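Local coordinates for amide synthase (Vibrio cholerae, PDB 1L5A), which probably forms an amide bond in vibriobactin biosynthesis, as a stand-alone nonribosomal peptide synthetase condensation enzyme that joins an aryl acid, as its acyl group, to a small polyamine, at residues S107-R112 against L119-A124; V239-L244 against N293-S298. All blocks are in the same frame, centred on the assembly; numbering follows the deposited sequence.

Contact 1: residues S107-R112 against L119-A124; sequences SHQVYR and LIYTRA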
loop_
_atom_site.group_PDB
_atom_site.type_symbol
_atom_site.label_atom_id
_atom_site.label_comp_id
_atom_site.label_asym_id
_atom_site.label_seq_id
_atom_site.Cartn_x
_atom_site.Cartn_y
_atom_site.Cartn_z
ATOM N N SER A 107 32.203 -6.320 -17.960
ATOM C CA SER A 107 33.052 -7.191 -18.754
ATOM C C SER A 107 32.623 -8.629 -18.470
ATOM O O SER A 107 32.270 -8.966 -17.334
ATOM C CB SER A 107 34.526 -6.980 -18.369
ATOM O OG SER A 107 35.406 -7.685 -19.230
ATOM N N HIS A 108 32.652 -9.474 -19.496
ATOM C CA HIS A 108 32.259 -10.870 -19.345
ATOM C C HIS A 108 33.235 -11.765 -20.084
ATOM O O HIS A 108 33.384 -11.686 -21.306
ATOM C CB HIS A 108 30.830 -11.059 -19.877
ATOM C CG HIS A 108 29.869 -10.070 -19.310
ATOM N ND1 HIS A 108 29.259 -10.244 -18.085
ATOM C CD2 HIS A 108 29.536 -8.821 -19.722
ATOM C CE1 HIS A 108 28.601 -9.144 -17.764
ATOM N NE2 HIS A 108 28.754 -8.264 -18.740
ATOM N N GLN A 109 33.909 -12.628 -19.343
ATOM C CA GLN A 109 34.874 -13.503 -19.968
ATOM C C GLN A 109 34.579 -14.948 -19.575
ATOM O O GLN A 109 34.221 -15.212 -18.435
ATOM C CB GLN A 109 36.277 -13.105 -19.506
ATOM C CG GLN A 109 36.685 -11.645 -19.774
ATOM C CD GLN A 109 37.943 -11.217 -18.956
ATOM O OE1 GLN A 109 38.749 -12.063 -18.511
ATOM N NE2 GLN A 109 38.110 -9.902 -18.770
ATOM N N VAL A 110 34.710 -15.880 -20.519
ATOM C CA VAL A 110 34.483 -17.290 -20.218
ATOM C C VAL A 110 35.670 -18.109 -20.697
ATOM O O VAL A 110 36.176 -17.887 -21.790
ATOM C CB VAL A 110 33.228 -17.850 -20.924
ATOM C CG1 VAL A 110 32.991 -19.285 -20.474
ATOM C CG2 VAL A 110 32.014 -17.003 -20.604
ATOM N N TYR A 111 36.096 -19.077 -19.897
ATOM C CA TYR A 111 37.226 -19.912 -20.282
ATOM C C TYR A 111 36.987 -21.391 -20.122
ATOM O O TYR A 111 36.618 -21.858 -19.050
ATOM C CB TYR A 111 38.482 -19.586 -19.461
ATOM C CG TYR A 111 38.901 -18.155 -19.511
ATOM C CD1 TYR A 111 38.502 -17.257 -18.515
ATOM C CD2 TYR A 111 39.666 -17.677 -20.567
ATOM C CE1 TYR A 111 38.851 -15.909 -18.580
ATOM C CE2 TYR A 111 40.020 -16.333 -20.640
ATOM C CZ TYR A 111 39.602 -15.455 -19.645
ATOM O OH TYR A 111 39.882 -14.115 -19.757
ATOM N N ARG A 112 37.217 -22.131 -21.192
ATOM C CA ARG A 112 37.107 -23.572 -21.123
ATOM C C ARG A 112 38.565 -23.962 -20.842
ATOM O O ARG A 112 39.433 -23.843 -21.706
ATOM C CB ARG A 112 36.622 -24.151 -22.463
ATOM C CG ARG A 112 36.510 -25.678 -22.492
ATOM C CD ARG A 112 35.847 -26.170 -23.777
ATOM N NE ARG A 112 36.222 -27.546 -24.101
ATOM C CZ ARG A 112 35.472 -28.620 -23.873
ATOM N NH1 ARG A 112 34.270 -28.514 -23.315
ATOM N NH2 ARG A 112 35.942 -29.819 -24.190
ATOM N N LEU A 119 35.837 -21.428 -16.388
ATOM C CA LEU A 119 36.024 -20.252 -15.559
ATOM C C LEU A 119 35.236 -19.084 -16.117
ATOM O O LEU A 119 35.474 -18.664 -17.245
ATOM C CB LEU A 119 37.497 -19.863 -15.493
ATOM C CG LEU A 119 37.801 -18.810 -14.434
ATOM C CD1 LEU A 119 37.380 -19.350 -13.081
ATOM C CD2 LEU A 119 39.284 -18.469 -14.441
ATOM N N ILE A 120 34.295 -18.578 -15.326
ATOM C CA ILE A 120 33.479 -17.435 -15.716
ATOM C C ILE A 120 33.878 -16.233 -14.879
ATOM O O ILE A 120 33.932 -16.305 -13.648
ATOM C CB ILE A 120 31.996 -17.676 -15.451
ATOM C CG1 ILE A 120 31.467 -18.755 -16.386
ATOM C CG2 ILE A 120 31.229 -16.388 -15.652
ATOM C CD1 ILE A 120 30.181 -19.365 -15.897
ATOM N N TYR A 121 34.136 -15.129 -15.557
ATOM C CA TYR A 121 34.532 -13.904 -14.903
ATOM C C TYR A 121 33.538 -12.805 -15.259
ATOM O O TYR A 121 33.315 -12.497 -16.434
ATOM C CB TYR A 121 35.949 -13.498 -15.351
ATOM C CG TYR A 121 36.380 -12.124 -14.900
ATOM C CD1 TYR A 121 36.686 -11.857 -13.555
ATOM C CD2 TYR A 121 36.483 -11.083 -15.812
ATOM C CE1 TYR A 121 37.091 -10.568 -13.138
ATOM C CE2 TYR A 121 36.884 -9.798 -15.413
ATOM C CZ TYR A 121 37.186 -9.549 -14.081
ATOM O OH TYR A 121 37.586 -8.281 -13.720
ATOM N N THR A 122 32.953 -12.212 -14.226
ATOM C CA THR A 122 31.985 -11.140 -14.391
ATOM C C THR A 122 32.466 -9.906 -13.642
ATOM O O THR A 122 32.821 -9.995 -12.479
ATOM C CB THR A 122 30.648 -11.560 -13.803
ATOM O OG1 THR A 122 30.228 -12.767 -14.442
ATOM C CG2 THR A 122 29.598 -10.468 -14.005
ATOM N N ARG A 123 32.478 -8.758 -14.301
ATOM C CA ARG A 123 32.893 -7.534 -13.644
ATOM C C ARG A 123 32.008 -6.368 -13.998
ATOM O O ARG A 123 31.629 -6.180 -15.154
ATOM C CB ARG A 123 34.304 -7.129 -14.025
ATOM C CG ARG A 123 34.577 -5.655 -13.708
ATOM C CD ARG A 123 35.435 -5.016 -14.762
ATOM N NE ARG A 123 34.693 -4.032 -15.534
ATOM C CZ ARG A 123 35.087 -3.547 -16.704
ATOM N NH1 ARG A 123 36.228 -3.955 -17.250
ATOM N NH2 ARG A 123 34.331 -2.659 -17.336
ATOM N N ALA A 124 31.733 -5.550 -12.994
ATOM C CA ALA A 124 30.914 -4.371 -13.184
ATOM C C ALA A 124 31.389 -3.294 -12.229
ATOM O O ALA A 124 32.187 -3.538 -11.346
ATOM C CB ALA A 124 29.450 -4.717 -12.899
HETATM O O HOH W 1 30.151 -12.367 -17.259
#

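Contact 2: residues V239-L244 against N293-S298; sequences VALCAL and NYLKQS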
loop_
_atom_site.group_PDB
_atom_site.type_symbol
_atom_site.label_atom_id
_atom_site.label_comp_id
_atom_site.label_asym_id
_atom_site.label_seq_id
_atom_site.Cartn_x
_atom_site.Cartn_y
_atom_site.Cartn_z
ATOM N N VAL A 239 22.372 -9.511 13.559
ATOM C CA VAL A 239 22.551 -8.067 13.643
ATOM C C VAL A 239 22.287 -7.621 15.065
ATOM O O VAL A 239 22.984 -6.749 15.589
ATOM C CB VAL A 239 21.606 -7.321 12.681
ATOM C CG1 VAL A 239 21.650 -5.815 12.946
ATOM C CG2 VAL A 239 22.028 -7.602 11.239
ATOM N N ALA A 240 21.283 -8.244 15.688
ATOM C CA ALA A 240 20.906 -7.946 17.067
ATOM C C ALA A 240 22.025 -8.418 17.979
ATOM O O ALA A 240 22.528 -7.641 18.794
ATOM C CB ALA A 240 19.594 -8.655 17.419
ATOM N N LEU A 241 22.413 -9.688 17.834
ATOM C CA LEU A 241 23.500 -10.270 18.620
ATOM C C LEU A 241 24.773 -9.449 18.449
ATOM O O LEU A 241 25.476 -9.178 19.411
ATOM C CB LEU A 241 23.782 -11.714 18.194
ATOM C CG LEU A 241 22.825 -12.783 18.724
ATOM C CD1 LEU A 241 23.179 -14.128 18.110
ATOM C CD2 LEU A 241 22.911 -12.848 20.255
ATOM N N CYS A 242 25.068 -9.048 17.222
ATOM C CA CYS A 242 26.252 -8.251 16.976
ATOM C C CYS A 242 26.165 -6.942 17.749
ATOM O O CYS A 242 27.158 -6.479 18.306
ATOM C CB CYS A 242 26.410 -7.964 15.485
ATOM S SG CYS A 242 27.761 -6.822 15.122
ATOM N N ALA A 243 24.983 -6.337 17.794
ATOM C CA ALA A 243 24.842 -5.080 18.529
ATOM C C ALA A 243 25.003 -5.313 20.035
ATOM O O ALA A 243 25.552 -4.469 20.746
ATOM C CB ALA A 243 23.499 -4.449 18.243
ATOM N N LEU A 244 24.507 -6.447 20.519
ATOM C CA LEU A 244 24.626 -6.778 21.938
ATOM C C LEU A 244 26.118 -6.837 22.258
ATOM O O LEU A 244 26.593 -6.248 23.233
ATOM C CB LEU A 244 23.991 -8.145 22.230
ATOM C CG LEU A 244 24.034 -8.624 23.687
ATOM C CD1 LEU A 244 23.413 -7.564 24.603
ATOM C CD2 LEU A 244 23.288 -9.949 23.821
ATOM N N ASN A 293 14.168 -10.170 25.437
ATOM C CA ASN A 293 13.592 -8.883 25.105
ATOM C C ASN A 293 14.560 -8.072 24.225
ATOM O O ASN A 293 14.139 -7.213 23.446
ATOM C CB ASN A 293 13.247 -8.114 26.380
ATOM N N TYR A 294 15.855 -8.352 24.341
ATOM C CA TYR A 294 16.836 -7.627 23.546
ATOM C C TYR A 294 16.666 -7.971 22.065
ATOM O O TYR A 294 16.524 -7.088 21.217
ATOM C CB TYR A 294 18.258 -7.965 23.993
ATOM C CG TYR A 294 19.268 -6.960 23.493
ATOM C CD1 TYR A 294 19.416 -5.731 24.127
ATOM C CD2 TYR A 294 20.034 -7.212 22.343
ATOM C CE1 TYR A 294 20.302 -4.765 23.631
ATOM C CE2 TYR A 294 20.919 -6.252 21.834
ATOM C CZ TYR A 294 21.047 -5.031 22.484
ATOM O OH TYR A 294 21.893 -4.064 21.990
ATOM N N LEU A 295 16.682 -9.261 21.756
ATOM C CA LEU A 295 16.512 -9.696 20.381
ATOM C C LEU A 295 15.186 -9.175 19.783
ATOM O O LEU A 295 15.186 -8.519 18.728
ATOM C CB LEU A 295 16.581 -11.226 20.312
ATOM C CG LEU A 295 17.910 -11.833 20.791
ATOM C CD1 LEU A 295 17.938 -13.355 20.532
ATOM C CD2 LEU A 295 19.067 -11.150 20.050
ATOM N N LYS A 296 14.065 -9.447 20.460
ATOM C CA LYS A 296 12.761 -8.997 19.977
ATOM C C LYS A 296 12.734 -7.505 19.695
ATOM O O LYS A 296 12.341 -7.086 18.610
ATOM C CB LYS A 296 11.667 -9.352 20.972
ATOM N N GLN A 297 13.151 -6.698 20.661
ATOM C CA GLN A 297 13.149 -5.247 20.487
ATOM C C GLN A 297 14.176 -4.735 19.462
ATOM O O GLN A 297 14.004 -3.657 18.880
ATOM C CB GLN A 297 13.347 -4.562 21.842
ATOM C CG GLN A 297 12.138 -4.725 22.770
ATOM C CD GLN A 297 12.417 -4.338 24.219
ATOM O OE1 GLN A 297 12.597 -3.154 24.545
ATOM N NE2 GLN A 297 12.457 -5.343 25.097
ATOM N N SER A 298 15.246 -5.492 19.240
ATOM C CA SER A 298 16.231 -5.079 18.254
ATOM C C SER A 298 15.603 -5.347 16.895
ATOM O O SER A 298 15.621 -4.483 16.003
ATOM C CB SER A 298 17.527 -5.876 18.409
ATOM O OG SER A 298 18.259 -5.401 19.523
#

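Contact 1: residues S107-R112 against L119-A124
Q109 and Y121 meet across an antiparallel β hairpin, their side chains running alongside each other in the same direction. The Q109 amide carbon CD lies 3.5 Å from Y121 CD2, with amide and ring planes 51° apart. With its ring turned away from the backbone N (chi1 171°), Y121 lies along the Q109 side chain. Their backbones form a hydrogen-bonded pair: Q109 N gives to Y121 O at 3.0 Å and Y121 N to Q109 O at 2.9 Å. S107 with R123 and Y111 with L119 each add a further pair of backbone hydrogen bonds, on either side. On the Q109 face, Y111 CB packs on L119 CB at 4.1 Å, and S107 CB sits over one face of the R123 guanidinium, 3.6 Å from NH1. H108, V110, I120 and T122 point to the other face, where V46, L39, L42 and L38 of helix 35-47 cover H108, V110 and I120.

Further out, the Q109 face is covered by helix 82-94. From that helix D93 accepts a hydrogen bond from Y121 OH and forms a salt bridge with R123 NH1, so one carboxylate ties together two side chains of strand 117-125. Just past A124 this strand enters the HHxxxDG motif characteristic of condensation domains. The same amide of Q109 that meets Y121 is also held within its own strand, 107-114: Y111 OH donates to Q109 OE1 at 2.7 Å, from 35° above the carbonyl plane.

Contact 2: residues V239-L244 against N293-S298
This is a buried, mainly apolar helix-to-helix contact in the C-terminal half of the condensation domain, where helix 291-307 packs against helix 234-249. The two short segments approach to 9.3 Å between axes, their N-to-C directions 120° apart, and the small A240 and S298 meet where the backbones come nearest: A240 CB is 3.6 Å from S298 CB, and the two CA atoms are the nearest backbone pair.

Y294 carries the larger part. With CG anti to the backbone N (chi1 -163°), its ring reaches across to the far end of segment 239-244. L244 CD1 stands over the middle of one ring face, 4.0 Å from the centroid and 10° off the ring normal, a CH-pi contact, while L244 CB touches the rim at CE2. The carbonyl oxygen of A240 comes in at the ring edge, in its plane, 3.7 Å from CE2. On the opposite face, offset toward the rim, lies S298 OG, which donates to Y294 O at 3.0 Å; that oxygen also accepts the helical bond from S298 N. The phenol OH passes A243 CB and gives its hydrogen bond to the backbone oxygen of L284.

Along the other flank L295 CD2 packs on A240 CB at 3.7 Å and, more loosely, on L241 CD2. V239 and C242 turn to strands 255-260 and 333-337, so helix 234-249 lies between those strands and helix 291-307. Helices layered against strands in this way fit the α/β build of the chloramphenicol acetyltransferase-like half-domains that make up a condensation domain.

How the contacts relate
Contact 1 and contact 2 lie on opposite sides of the chain's centre, about 40 Å apart between centres and about 25 Å between nearest atoms, so they do not touch. They come in series: the hairpin of 107-112 and 119-124 is complete before helix 234-249 begins. Contact 1 belongs to the five-strand mixed sheet of the N-terminal half; contact 2 belongs to the helical layer of the C-terminal half, beside strand 333-337 of the four-strand sheet. The chain still links the halves, since strand 348-356 returns to the edge of the first sheet. Together they sample both lobes of the condensation fold, whose active-site channel, as in relatives, runs between the lobes.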